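Local coordinates for nitrogenase molybdenum-iron protein alpha chain (Clostridium pasteurianum, PDB 4WES) that forms part of the molybdenum-iron component of nitrogenase, which carries the iron-molybdenum cofactor and reduces dinitrogen to ammonium at the expense of ATP, at residues L213-Y216 and G220-W223; M225-E230 and A317-A322; I232-N237 and K301-P306; C284-V289 and V293-D298. All coordinates share one frame; numbering follows the deposited sequence.

Contact 1. Residues L213-Y216 and G220-W223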
loop_
_atom_site.group_PDB
_atom_site.type_symbol
_atom_site.label_atom_id
_atom_site.label_comp_id
_atom_site.label_asym_id
_atom_site.label_seq_id
_atom_site.Cartn_x
_atom_site.Cartn_y
_atom_site.Cartn_z
ATOM N N LEU A 213 17.060 38.769 7.714
ATOM C CA LEU A 213 18.193 38.082 8.323
ATOM C C LEU A 213 17.721 37.029 9.336
ATOM O O LEU A 213 16.835 37.311 10.162
ATOM C CB LEU A 213 19.103 39.061 9.049
ATOM C CG LEU A 213 19.784 40.170 8.233
ATOM C CD1 LEU A 213 20.779 40.902 9.113
ATOM C CD2 LEU A 213 20.426 39.635 6.972
ATOM N N GLY A 214 18.365 35.865 9.329
ATOM C CA GLY A 214 18.027 34.826 10.295
ATOM C C GLY A 214 16.654 34.251 10.026
ATOM O O GLY A 214 15.807 34.116 10.927
ATOM N N GLU A 215 16.440 33.892 8.778
ATOM C CA GLU A 215 15.207 33.291 8.315
ATOM C C GLU A 215 15.578 32.220 7.302
ATOM O O GLU A 215 16.292 32.514 6.327
ATOM C CB GLU A 215 14.290 34.331 7.693
ATOM C CG GLU A 215 13.138 33.744 6.930
ATOM C CD GLU A 215 12.305 32.754 7.713
ATOM O OE1 GLU A 215 11.900 31.725 7.123
ATOM O OE2 GLU A 215 12.051 33.018 8.918
ATOM N N TYR A 216 15.103 30.983 7.529
ATOM C CA TYR A 216 15.650 29.826 6.828
ATOM C C TYR A 216 14.636 29.101 5.957
ATOM O O TYR A 216 14.886 28.029 5.454
ATOM C CB TYR A 216 16.388 28.934 7.826
ATOM C CG TYR A 216 17.424 29.733 8.571
ATOM C CD1 TYR A 216 18.652 30.009 7.994
ATOM C CD2 TYR A 216 17.163 30.252 9.817
ATOM C CE1 TYR A 216 19.582 30.796 8.617
ATOM C CE2 TYR A 216 18.102 31.032 10.480
ATOM C CZ TYR A 216 19.315 31.306 9.884
ATOM O OH TYR A 216 20.266 32.083 10.515
ATOM N N GLY A 220 8.514 26.743 3.956
ATOM C CA GLY A 220 8.032 27.814 3.121
ATOM C C GLY A 220 7.775 29.142 3.798
ATOM O O GLY A 220 7.241 30.055 3.131
ATOM N N ASP A 221 8.191 29.306 5.026
ATOM C CA ASP A 221 7.967 30.562 5.753
ATOM C C ASP A 221 8.462 31.808 4.983
ATOM O O ASP A 221 7.797 32.842 5.022
ATOM C CB ASP A 221 8.697 30.541 7.098
ATOM C CG ASP A 221 8.013 29.785 8.201
ATOM O OD1 ASP A 221 6.861 29.307 8.034
ATOM O OD2 ASP A 221 8.697 29.641 9.261
ATOM N N ALA A 222 9.656 31.730 4.407
ATOM C CA ALA A 222 10.244 32.914 3.784
ATOM C C ALA A 222 9.458 33.319 2.547
ATOM O O ALA A 222 9.238 34.511 2.282
ATOM C CB ALA A 222 11.683 32.686 3.414
ATOM N N TRP A 223 9.009 32.332 1.759
ATOM C CA TRP A 223 8.206 32.653 0.592
ATOM C C TRP A 223 6.916 33.360 0.980
ATOM O O TRP A 223 6.434 34.243 0.257
ATOM C CB TRP A 223 7.930 31.406 -0.236
ATOM C CG TRP A 223 9.156 30.819 -0.847
ATOM C CD1 TRP A 223 10.250 31.510 -1.331
ATOM C CD2 TRP A 223 9.434 29.438 -1.073
ATOM N NE1 TRP A 223 11.165 30.641 -1.865
ATOM C CE2 TRP A 223 10.697 29.366 -1.720
ATOM C CE3 TRP A 223 8.737 28.246 -0.827
ATOM C CZ2 TRP A 223 11.280 28.181 -2.057
ATOM C CZ3 TRP A 223 9.336 27.044 -1.168
ATOM C CH2 TRP A 223 10.590 27.032 -1.799
HETATM O O HOH W 1 11.470 29.582 8.596
HETATM O O HOH W 2 10.146 31.896 10.575
#
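Glu215 is extended at its first torsion, with CG anti to the backbone N (chi1 167°), and then bends at chi2 (54°). This brings its carboxylate to the first turn of the helix that starts at Asp221. Asp221 has CG beside its own backbone N, and its side chain crosses that of Glu215 at about a right angle. The two carboxylate planes are 50° apart. Contact is made mainly by one oxygen: Glu215 OE1 lies 3.4 Å from Asp221 CB and 3.8 Å from Ala222 CB. Further back, Glu215 CG packs against Ala222 CB at 3.9 Å.

The acidic groups themselves do not touch, as Glu215 OE1 and Asp221 OD2 are 4.4 Å apart. Two waters bridge them. One lies 2.6 Å from Glu215 OE1 and 2.9 Å from Asp221 OD2. The other joins Glu215 OE2 to the same Asp221 OD2.

The contact sits at the strand-to-helix turn of a beta-alpha-beta unit. Strand 209-215 belongs to a parallel sheet, helix 221-232 follows it, and strand 235-239 returns beside it. Gly220 is the N-cap residue of the helix. Tyr216, next to Glu215, touches the iron-molybdenum cofactor, and its OH is hydrogen-bonded to Ser265 OG.

Both acids have further partners. Glu215 OE1 accepts from the backbone N of Asn217. Asp221 OD2 is hydrogen-bonded to Tyr484 OH, while OD1 accepts from the backbone N of Tyr490 and of Ala491.

Contact 2. Residues M225-E230 and A317-A322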
loop_
_atom_site.group_PDB
_atom_site.type_symbol
_atom_site.label_atom_id
_atom_site.label_comp_id
_atom_site.label_asym_id
_atom_site.label_seq_id
_atom_site.Cartn_x
_atom_site.Cartn_y
_atom_site.Cartn_z
ATOM N N MET A 225 6.452 35.326 3.779
ATOM C CA MET A 225 6.887 36.681 4.136
ATOM C C MET A 225 7.052 37.512 2.878
ATOM O O MET A 225 6.609 38.668 2.773
ATOM C CB MET A 225 8.250 36.640 4.861
ATOM C CG MET A 225 8.223 35.975 6.232
ATOM S SD MET A 225 9.860 35.918 7.009
ATOM C CE MET A 225 9.594 34.603 8.181
ATOM N N ASP A 226 7.813 36.931 1.938
ATOM C CA ASP A 226 8.160 37.670 0.720
ATOM C C ASP A 226 6.925 38.034 -0.052
ATOM O O ASP A 226 6.842 39.112 -0.659
ATOM C CB ASP A 226 9.115 36.863 -0.176
ATOM C CG ASP A 226 10.475 36.670 0.448
ATOM O OD1 ASP A 226 10.746 37.235 1.532
ATOM O OD2 ASP A 226 11.275 35.951 -0.188
ATOM N N ARG A 227 5.929 37.154 -0.108
ATOM C CA ARG A 227 4.691 37.435 -0.842
ATOM C C ARG A 227 4.084 38.751 -0.368
ATOM O O ARG A 227 3.685 39.607 -1.187
ATOM C CB ARG A 227 3.706 36.281 -0.599
ATOM C CG ARG A 227 2.391 36.424 -1.341
ATOM C CD ARG A 227 1.426 35.312 -1.020
ATOM N NE ARG A 227 0.965 35.341 0.355
ATOM C CZ ARG A 227 0.044 36.171 0.843
ATOM N NH1 ARG A 227 -0.572 37.032 0.036
ATOM N NH2 ARG A 227 -0.248 36.178 2.132
ATOM N N VAL A 228 3.999 38.907 0.947
ATOM C CA VAL A 228 3.392 40.108 1.526
ATOM C C VAL A 228 4.282 41.329 1.363
ATOM O O VAL A 228 3.808 42.412 1.017
ATOM C CB VAL A 228 2.989 39.882 3.008
ATOM C CG1 VAL A 228 2.494 41.127 3.662
ATOM C CG2 VAL A 228 1.891 38.852 3.021
ATOM N N LEU A 229 5.582 41.173 1.583
ATOM C CA LEU A 229 6.505 42.304 1.447
ATOM C C LEU A 229 6.500 42.821 0.018
ATOM O O LEU A 229 6.501 44.050 -0.211
ATOM C CB LEU A 229 7.917 41.879 1.866
ATOM C CG LEU A 229 8.084 41.583 3.351
ATOM C CD1 LEU A 229 9.444 40.958 3.638
ATOM C CD2 LEU A 229 7.854 42.822 4.179
ATOM N N GLU A 230 6.517 41.913 -0.950
ATOM C CA GLU A 230 6.522 42.330 -2.345
ATOM C C GLU A 230 5.182 42.979 -2.741
ATOM O O GLU A 230 5.185 43.934 -3.557
ATOM C CB GLU A 230 6.874 41.127 -3.237
ATOM C CG GLU A 230 8.344 40.758 -3.045
ATOM C CD GLU A 230 8.804 39.444 -3.667
ATOM O OE1 GLU A 230 10.051 39.250 -3.703
ATOM O OE2 GLU A 230 7.994 38.612 -4.151
ATOM N N ALA A 317 -5.043 45.187 5.835
ATOM C CA ALA A 317 -6.483 45.048 5.941
ATOM C C ALA A 317 -7.021 43.918 5.062
ATOM O O ALA A 317 -7.883 43.143 5.510
ATOM C CB ALA A 317 -7.158 46.353 5.583
ATOM N N GLU A 318 -6.498 43.801 3.836
ATOM C CA GLU A 318 -7.011 42.780 2.943
ATOM C C GLU A 318 -6.589 41.381 3.404
ATOM O O GLU A 318 -7.357 40.414 3.321
ATOM C CB GLU A 318 -6.638 43.014 1.490
ATOM C CG GLU A 318 -5.265 42.685 1.084
ATOM C CD GLU A 318 -4.976 43.170 -0.306
ATOM O OE1 GLU A 318 -5.852 43.798 -0.930
ATOM O OE2 GLU A 318 -3.862 42.967 -0.752
ATOM N N GLU A 319 -5.346 41.247 3.881
ATOM C CA GLU A 319 -4.854 39.957 4.355
ATOM C C GLU A 319 -5.646 39.483 5.588
ATOM O O GLU A 319 -6.028 38.314 5.696
ATOM C CB GLU A 319 -3.368 40.057 4.657
ATOM C CG GLU A 319 -2.468 40.217 3.433
ATOM C CD GLU A 319 -2.343 38.969 2.577
ATOM O OE1 GLU A 319 -2.410 37.829 3.113
ATOM O OE2 GLU A 319 -2.032 39.114 1.377
ATOM N N ILE A 320 -5.913 40.401 6.512
ATOM C CA ILE A 320 -6.650 40.041 7.718
ATOM C C ILE A 320 -8.096 39.721 7.352
ATOM O O ILE A 320 -8.666 38.739 7.853
ATOM C CB ILE A 320 -6.546 41.130 8.780
ATOM C CG1 ILE A 320 -5.119 41.170 9.334
ATOM C CG2 ILE A 320 -7.581 40.899 9.897
ATOM C CD1 ILE A 320 -4.872 42.229 10.367
ATOM N N ALA A 321 -8.691 40.513 6.473
ATOM C CA ALA A 321 -10.080 40.229 6.097
ATOM C C ALA A 321 -10.225 38.830 5.531
ATOM O O ALA A 321 -11.233 38.168 5.772
ATOM C CB ALA A 321 -10.621 41.284 5.138
ATOM N N ALA A 322 -9.240 38.376 4.776
ATOM C CA ALA A 322 -9.301 37.082 4.139
ATOM C C ALA A 322 -9.239 35.914 5.129
ATOM O O ALA A 322 -9.683 34.819 4.805
ATOM C CB ALA A 322 -8.197 36.931 3.116
#
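Both segments, 225-230 and 317-322, are inner parts of longer helices. Their backbones stay apart: the closest CA atoms, those of Val228 and Glu319, are 8.7 Å from each other. Side chains bridge the gap. Arg227 runs out straight and then bends at chi3 (67°), which turns its guanidinium toward the other helix. Glu319 comes from the opposite direction.

The result is an end-on, two-pronged salt bridge. Arg227 NH1 donates to Glu319 OE2 at 2.9 Å, and Arg227 NH2 donates to Glu319 OE1, also at 2.9 Å. Both oxygens lie close to the guanidinium plane. The pairing is not flat, because the two planes are 43° apart. OE2 is met on its syn side, whereas OE1 is approached from above the carboxylate plane. Val228 CG2 lies against one guanidinium face, toward its rim, and is 4.3 Å from Glu319 CD.

Each charge has a second partner. Arg227 NH2 also pairs with Glu224 OE1, and Glu319 OE2 with Lys231 NZ. Phe493 of helix 492-507 touches Val228 and Glu319. This is an interhelical salt-bridge network between helices 221-232 and 306-334, away from the cofactor sites.

Contact 3. Residues I232-N237 and K301-P306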
loop_
_atom_site.group_PDB
_atom_site.type_symbol
_atom_site.label_atom_id
_atom_site.label_comp_id
_atom_site.label_asym_id
_atom_site.label_seq_id
_atom_site.Cartn_x
_atom_site.Cartn_y
_atom_site.Cartn_z
ATOM N N ILE A 232 3.446 44.917 -0.855
ATOM C CA ILE A 232 3.499 46.275 -0.341
ATOM C C ILE A 232 4.419 47.140 -1.218
ATOM O O ILE A 232 4.189 48.369 -1.365
ATOM C CB ILE A 232 3.952 46.260 1.120
ATOM C CG1 ILE A 232 2.859 45.609 1.976
ATOM C CG2 ILE A 232 4.258 47.663 1.585
ATOM C CD1 ILE A 232 3.307 45.224 3.365
ATOM N N GLY A 233 5.452 46.515 -1.784
ATOM C CA GLY A 233 6.356 47.232 -2.686
ATOM C C GLY A 233 7.820 47.166 -2.324
ATOM O O GLY A 233 8.633 47.812 -3.000
ATOM N N TYR A 234 8.189 46.414 -1.306
ATOM C CA TYR A 234 9.601 46.253 -0.989
ATOM C C TYR A 234 10.303 45.377 -2.004
ATOM O O TYR A 234 9.689 44.483 -2.622
ATOM C CB TYR A 234 9.772 45.623 0.397
ATOM C CG TYR A 234 9.253 46.509 1.519
ATOM C CD1 TYR A 234 9.973 47.633 1.943
ATOM C CD2 TYR A 234 8.042 46.241 2.141
ATOM C CE1 TYR A 234 9.511 48.457 2.950
ATOM C CE2 TYR A 234 7.565 47.057 3.145
ATOM C CZ TYR A 234 8.286 48.169 3.547
ATOM O OH TYR A 234 7.836 48.982 4.548
ATOM N N HIS A 235 11.605 45.585 -2.138
ATOM C CA HIS A 235 12.457 44.687 -2.846
ATOM C C HIS A 235 13.137 43.823 -1.784
ATOM O O HIS A 235 13.877 44.350 -0.954
ATOM C CB HIS A 235 13.529 45.437 -3.648
ATOM C CG HIS A 235 14.505 44.513 -4.286
ATOM N ND1 HIS A 235 15.848 44.483 -3.957
ATOM C CD2 HIS A 235 14.323 43.555 -5.217
ATOM C CE1 HIS A 235 16.451 43.550 -4.667
ATOM N NE2 HIS A 235 15.551 42.975 -5.444
ATOM N N VAL A 236 12.913 42.506 -1.828
ATOM C CA VAL A 236 13.551 41.628 -0.878
ATOM C C VAL A 236 14.914 41.247 -1.446
ATOM O O VAL A 236 15.049 40.302 -2.223
ATOM C CB VAL A 236 12.703 40.401 -0.498
ATOM C CG1 VAL A 236 13.398 39.601 0.584
ATOM C CG2 VAL A 236 11.319 40.828 -0.054
ATOM N N ASN A 237 15.914 42.032 -1.061
ATOM C CA ASN A 237 17.246 41.885 -1.653
ATOM C C ASN A 237 17.862 40.518 -1.377
ATOM O O ASN A 237 18.423 39.890 -2.259
ATOM C CB ASN A 237 18.125 43.018 -1.108
ATOM C CG ASN A 237 19.531 42.950 -1.619
ATOM O OD1 ASN A 237 19.786 43.087 -2.817
ATOM N ND2 ASN A 237 20.450 42.674 -0.726
ATOM N N LYS A 301 7.430 52.936 9.197
ATOM C CA LYS A 301 7.944 54.078 9.932
ATOM C C LYS A 301 9.396 54.392 9.555
ATOM O O LYS A 301 9.775 55.554 9.420
ATOM C CB LYS A 301 7.825 53.865 11.435
ATOM C CG LYS A 301 6.396 53.975 11.953
ATOM C CD LYS A 301 6.231 53.516 13.387
ATOM C CE LYS A 301 4.758 53.484 13.748
ATOM N NZ LYS A 301 4.542 52.981 15.116
ATOM N N CYS A 302 10.202 53.344 9.378
ATOM C CA CYS A 302 11.604 53.549 9.009
ATOM C C CYS A 302 11.745 54.182 7.638
ATOM O O CYS A 302 12.572 55.081 7.461
ATOM C CB CYS A 302 12.380 52.224 9.067
ATOM S SG CYS A 302 12.639 51.544 10.712
ATOM N N PHE A 303 10.979 53.717 6.659
ATOM C CA PHE A 303 11.074 54.238 5.301
ATOM C C PHE A 303 10.397 55.604 5.144
ATOM O O PHE A 303 10.817 56.430 4.310
ATOM C CB PHE A 303 10.551 53.227 4.281
ATOM C CG PHE A 303 11.554 52.158 3.950
ATOM C CD1 PHE A 303 11.582 50.985 4.655
ATOM C CD2 PHE A 303 12.481 52.328 2.955
ATOM C CE1 PHE A 303 12.515 50.016 4.365
ATOM C CE2 PHE A 303 13.422 51.369 2.656
ATOM C CZ PHE A 303 13.437 50.183 3.357
ATOM N N ASP A 304 9.348 55.852 5.926
ATOM C CA ASP A 304 8.554 57.078 5.875
ATOM C C ASP A 304 8.277 57.567 4.455
ATOM O O ASP A 304 8.522 58.716 4.094
ATOM C CB ASP A 304 9.234 58.141 6.717
ATOM C CG ASP A 304 8.324 59.323 7.025
ATOM O OD1 ASP A 304 7.076 59.196 6.957
ATOM O OD2 ASP A 304 8.899 60.368 7.356
ATOM N N ASP A 305 7.733 56.669 3.657
ATOM C CA ASP A 305 7.311 56.925 2.298
ATOM C C ASP A 305 5.772 56.853 2.257
ATOM O O ASP A 305 5.178 55.845 2.631
ATOM C CB ASP A 305 7.914 55.840 1.410
ATOM C CG ASP A 305 7.545 55.989 -0.048
ATOM O OD1 ASP A 305 6.425 55.630 -0.445
ATOM O OD2 ASP A 305 8.391 56.431 -0.836
ATOM N N PRO A 306 5.106 57.913 1.775
ATOM C CA PRO A 306 3.643 57.900 1.880
ATOM C C PRO A 306 2.962 56.747 1.139
ATOM O O PRO A 306 1.974 56.182 1.640
ATOM C CB PRO A 306 3.232 59.239 1.293
ATOM C CG PRO A 306 4.421 60.105 1.479
ATOM C CD PRO A 306 5.623 59.219 1.349
#
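Tyr234 meets Phe303 mainly through ring atom CE1. Its CB leaves the backbone just after helix 221-232 ends. One long edge of the ring, CD2 and CE2, faces that helix; the other, CD1 and CE1, faces Phe303. Tyr234 CD2 lies 4.0 Å from Leu229 CD2, and Tyr234 CE2 lies 3.7 Å from Ile232 CG2. Across the ring, Tyr234 CD1 approaches Phe303 CE1 at 4.3 Å. The next atom, Tyr234 CE1, makes the closest approach, 3.7 Å from Phe303 CD1 and equally 3.7 Å from Phe303 CE1. At the tip, Tyr234 OH is 4.2 Å from Phe303 CD1.

The Tyr234 and Phe303 rings meet obliquely, with their planes at 59° and their centroids 5.5 Å apart. Phe303 has CG beside its backbone N (chi1 -80°), and its CB points toward 232-237. Ile210 of strand 209-215 and Leu308 of helix 306-334 touch both side chains, so the pair belongs to a small apolar cluster.

Helix ends frame the contact. Asp304 leaves helix 289-303 with positive phi, and Asp305 is the N-cap of the next helix, its OD1 accepting from Leu308 N. On the tyrosine side, Gly233 has positive phi and is the C-prime residue of a Schellman motif. Tyr234 N hydrogen-bonds to Leu229 O, and Gly233 N to Glu230 O. The tyrosine therefore follows a Schellman helix end, at the helix-to-strand turn of a beta-alpha-beta unit.

Contact 4. Residues C284-V289 and V293-D298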
loop_
_atom_site.group_PDB
_atom_site.type_symbol
_atom_site.label_atom_id
_atom_site.label_comp_id
_atom_site.label_asym_id
_atom_site.label_seq_id
_atom_site.Cartn_x
_atom_site.Cartn_y
_atom_site.Cartn_z
ATOM N N CYS A 284 12.442 42.011 13.843
ATOM C CA CYS A 284 11.139 41.756 13.223
ATOM C C CYS A 284 10.549 40.458 13.790
ATOM O O CYS A 284 11.252 39.637 14.379
ATOM C CB CYS A 284 11.240 41.614 11.700
ATOM S SG CYS A 284 12.196 40.196 11.096
ATOM N N ASN A 285 9.252 40.284 13.587
ATOM C CA ASN A 285 8.644 38.991 13.859
ATOM C C ASN A 285 7.489 38.793 12.912
ATOM O O ASN A 285 6.411 39.364 13.083
ATOM C CB ASN A 285 8.171 38.885 15.303
ATOM C CG ASN A 285 7.622 37.505 15.578
ATOM O OD1 ASN A 285 7.865 36.590 14.815
ATOM N ND2 ASN A 285 6.900 37.340 16.682
ATOM N N PHE A 286 7.713 37.934 11.928
ATOM C CA PHE A 286 6.695 37.620 10.933
ATOM C C PHE A 286 5.804 36.436 11.346
ATOM O O PHE A 286 5.079 35.906 10.518
ATOM C CB PHE A 286 7.328 37.351 9.566
ATOM C CG PHE A 286 7.844 38.582 8.893
ATOM C CD1 PHE A 286 9.193 38.924 8.933
ATOM C CD2 PHE A 286 6.983 39.392 8.186
ATOM C CE1 PHE A 286 9.632 40.082 8.302
ATOM C CE2 PHE A 286 7.443 40.528 7.548
ATOM C CZ PHE A 286 8.770 40.868 7.610
ATOM N N ILE A 287 5.818 36.057 12.629
ATOM C CA ILE A 287 4.945 34.990 13.099
ATOM C C ILE A 287 3.825 35.579 13.971
ATOM O O ILE A 287 4.075 36.349 14.910
ATOM C CB ILE A 287 5.771 33.942 13.849
ATOM C CG1 ILE A 287 6.850 33.387 12.916
ATOM C CG2 ILE A 287 4.879 32.819 14.326
ATOM C CD1 ILE A 287 8.037 32.749 13.588
ATOM N N GLY A 288 2.587 35.257 13.608
ATOM C CA GLY A 288 1.410 35.749 14.281
ATOM C C GLY A 288 0.896 37.028 13.697
ATOM O O GLY A 288 1.678 37.897 13.301
ATOM N N VAL A 289 -0.411 37.217 13.695
ATOM C CA VAL A 289 -0.981 38.458 13.137
ATOM C C VAL A 289 -0.385 39.666 13.837
ATOM O O VAL A 289 0.027 40.634 13.189
ATOM C CB VAL A 289 -2.512 38.478 13.303
ATOM C CG1 VAL A 289 -3.097 39.816 12.886
ATOM C CG2 VAL A 289 -3.164 37.384 12.466
ATOM N N VAL A 293 1.866 42.449 11.822
ATOM C CA VAL A 293 1.319 43.803 11.700
ATOM C C VAL A 293 2.289 44.835 12.279
ATOM O O VAL A 293 2.574 45.878 11.692
ATOM C CB VAL A 293 -0.054 43.897 12.378
ATOM C CG1 VAL A 293 -0.519 45.343 12.501
ATOM C CG2 VAL A 293 -1.067 43.115 11.591
ATOM N N GLU A 294 2.791 44.531 13.477
ATOM C CA GLU A 294 3.751 45.432 14.149
ATOM C C GLU A 294 5.022 45.568 13.299
ATOM O O GLU A 294 5.541 46.678 13.133
ATOM C CB GLU A 294 4.100 44.922 15.550
ATOM C CG GLU A 294 5.162 45.721 16.262
ATOM C CD GLU A 294 5.367 45.271 17.700
ATOM O OE1 GLU A 294 5.444 44.052 17.954
ATOM O OE2 GLU A 294 5.444 46.157 18.574
ATOM N N THR A 295 5.511 44.446 12.770
ATOM C CA THR A 295 6.711 44.460 11.936
ATOM C C THR A 295 6.497 45.373 10.720
ATOM O O THR A 295 7.340 46.224 10.408
ATOM C CB THR A 295 7.026 43.039 11.455
ATOM O OG1 THR A 295 7.354 42.199 12.568
ATOM C CG2 THR A 295 8.188 43.057 10.470
ATOM N N LEU A 296 5.408 45.173 10.002
ATOM C CA LEU A 296 5.153 45.938 8.791
ATOM C C LEU A 296 5.015 47.415 9.122
ATOM O O LEU A 296 5.462 48.287 8.375
ATOM C CB LEU A 296 3.908 45.420 8.079
ATOM C CG LEU A 296 4.011 44.001 7.517
ATOM C CD1 LEU A 296 2.650 43.582 6.961
ATOM C CD2 LEU A 296 5.071 43.922 6.435
ATOM N N ARG A 297 4.356 47.737 10.229
ATOM C CA ARG A 297 4.210 49.125 10.634
ATOM C C ARG A 297 5.550 49.745 11.060
ATOM O O ARG A 297 5.826 50.904 10.750
ATOM C CB ARG A 297 3.134 49.263 11.708
ATOM C CG ARG A 297 1.735 49.051 11.131
ATOM C CD ARG A 297 0.664 48.982 12.183
ATOM N NE ARG A 297 -0.617 48.938 11.524
ATOM C CZ ARG A 297 -1.753 48.600 12.118
ATOM N NH1 ARG A 297 -1.752 48.202 13.383
ATOM N NH2 ARG A 297 -2.874 48.631 11.432
ATOM N N ASP A 298 6.410 48.959 11.690
ATOM C CA ASP A 298 7.746 49.463 12.042
ATOM C C ASP A 298 8.568 49.754 10.785
ATOM O O ASP A 298 9.295 50.751 10.709
ATOM C CB ASP A 298 8.491 48.435 12.890
ATOM C CG ASP A 298 8.015 48.356 14.340
ATOM O OD1 ASP A 298 7.368 49.297 14.826
ATOM O OD2 ASP A 298 8.403 47.384 15.005
#
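The Phe286 ring has the methyl group of Thr295 over one face and Leu296 at its edge. Thr295 CG2 is 4.0 Å from the ring centroid and 25° off the normal, a CH-pi contact displaced toward CZ. Leu296 CD2 lies near the ring plane, 4.3 Å from Phe286 CE2. On the other side of the ring plane lie Met225 and Leu229 of helix 221-232, both off toward the rim.

With OG1 beside the backbone N (chi1 -65°), Thr295 CG2 is anti to it and points at the ring and at Cys284 CB, 3.6 Å away. Thr295 OG1 turns to the loop and accepts from Asn285 N at 2.9 Å, in a nearly straight bond (168°). The same OG1 is hydrogen-bonded to Gly291 O, one turn back.

The loop joins strand 281-283 of the parallel sheet to helix 289-303 and folds back along it. Gly288 is the N-cap. Val293 N donates to Val289 O at 2.9 Å in the first helical turn. In the conformer given, Val289 CG1 lies beside Val293 CG2, 4.1 Å away.

Asn285 closes an Asx turn: its OD1 accepts from Ile287 N, which lies above the carbonyl plane. Gln261 NE2 also donates to OD1.

Contacts 1 and 2 share helix 221-232, with centres about 16 Å apart. Contact 3 picks up the chain where this helix ends, and contacts 3 and 4 share helix 289-303. Leu229 of contact 2 is a junction. Its CD2 is 3.7 Å from CD2 of Leu296, and its CD1 is 4.0 Å from CZ of Phe286, both in contact 4. Ile232 CD1, of contact 3, lies 3.8 Å from Leu296 CD2. Contact 1 is nearest the active site: the Glu215 side chain is about 7 Å from the iron-molybdenum cluster, and Tyr216 of the same segment touches it. The Asn285 side chain of contact 4 is about 10 Å from the iron-molybdenum cluster. Contacts 2 and 3 lie farther out.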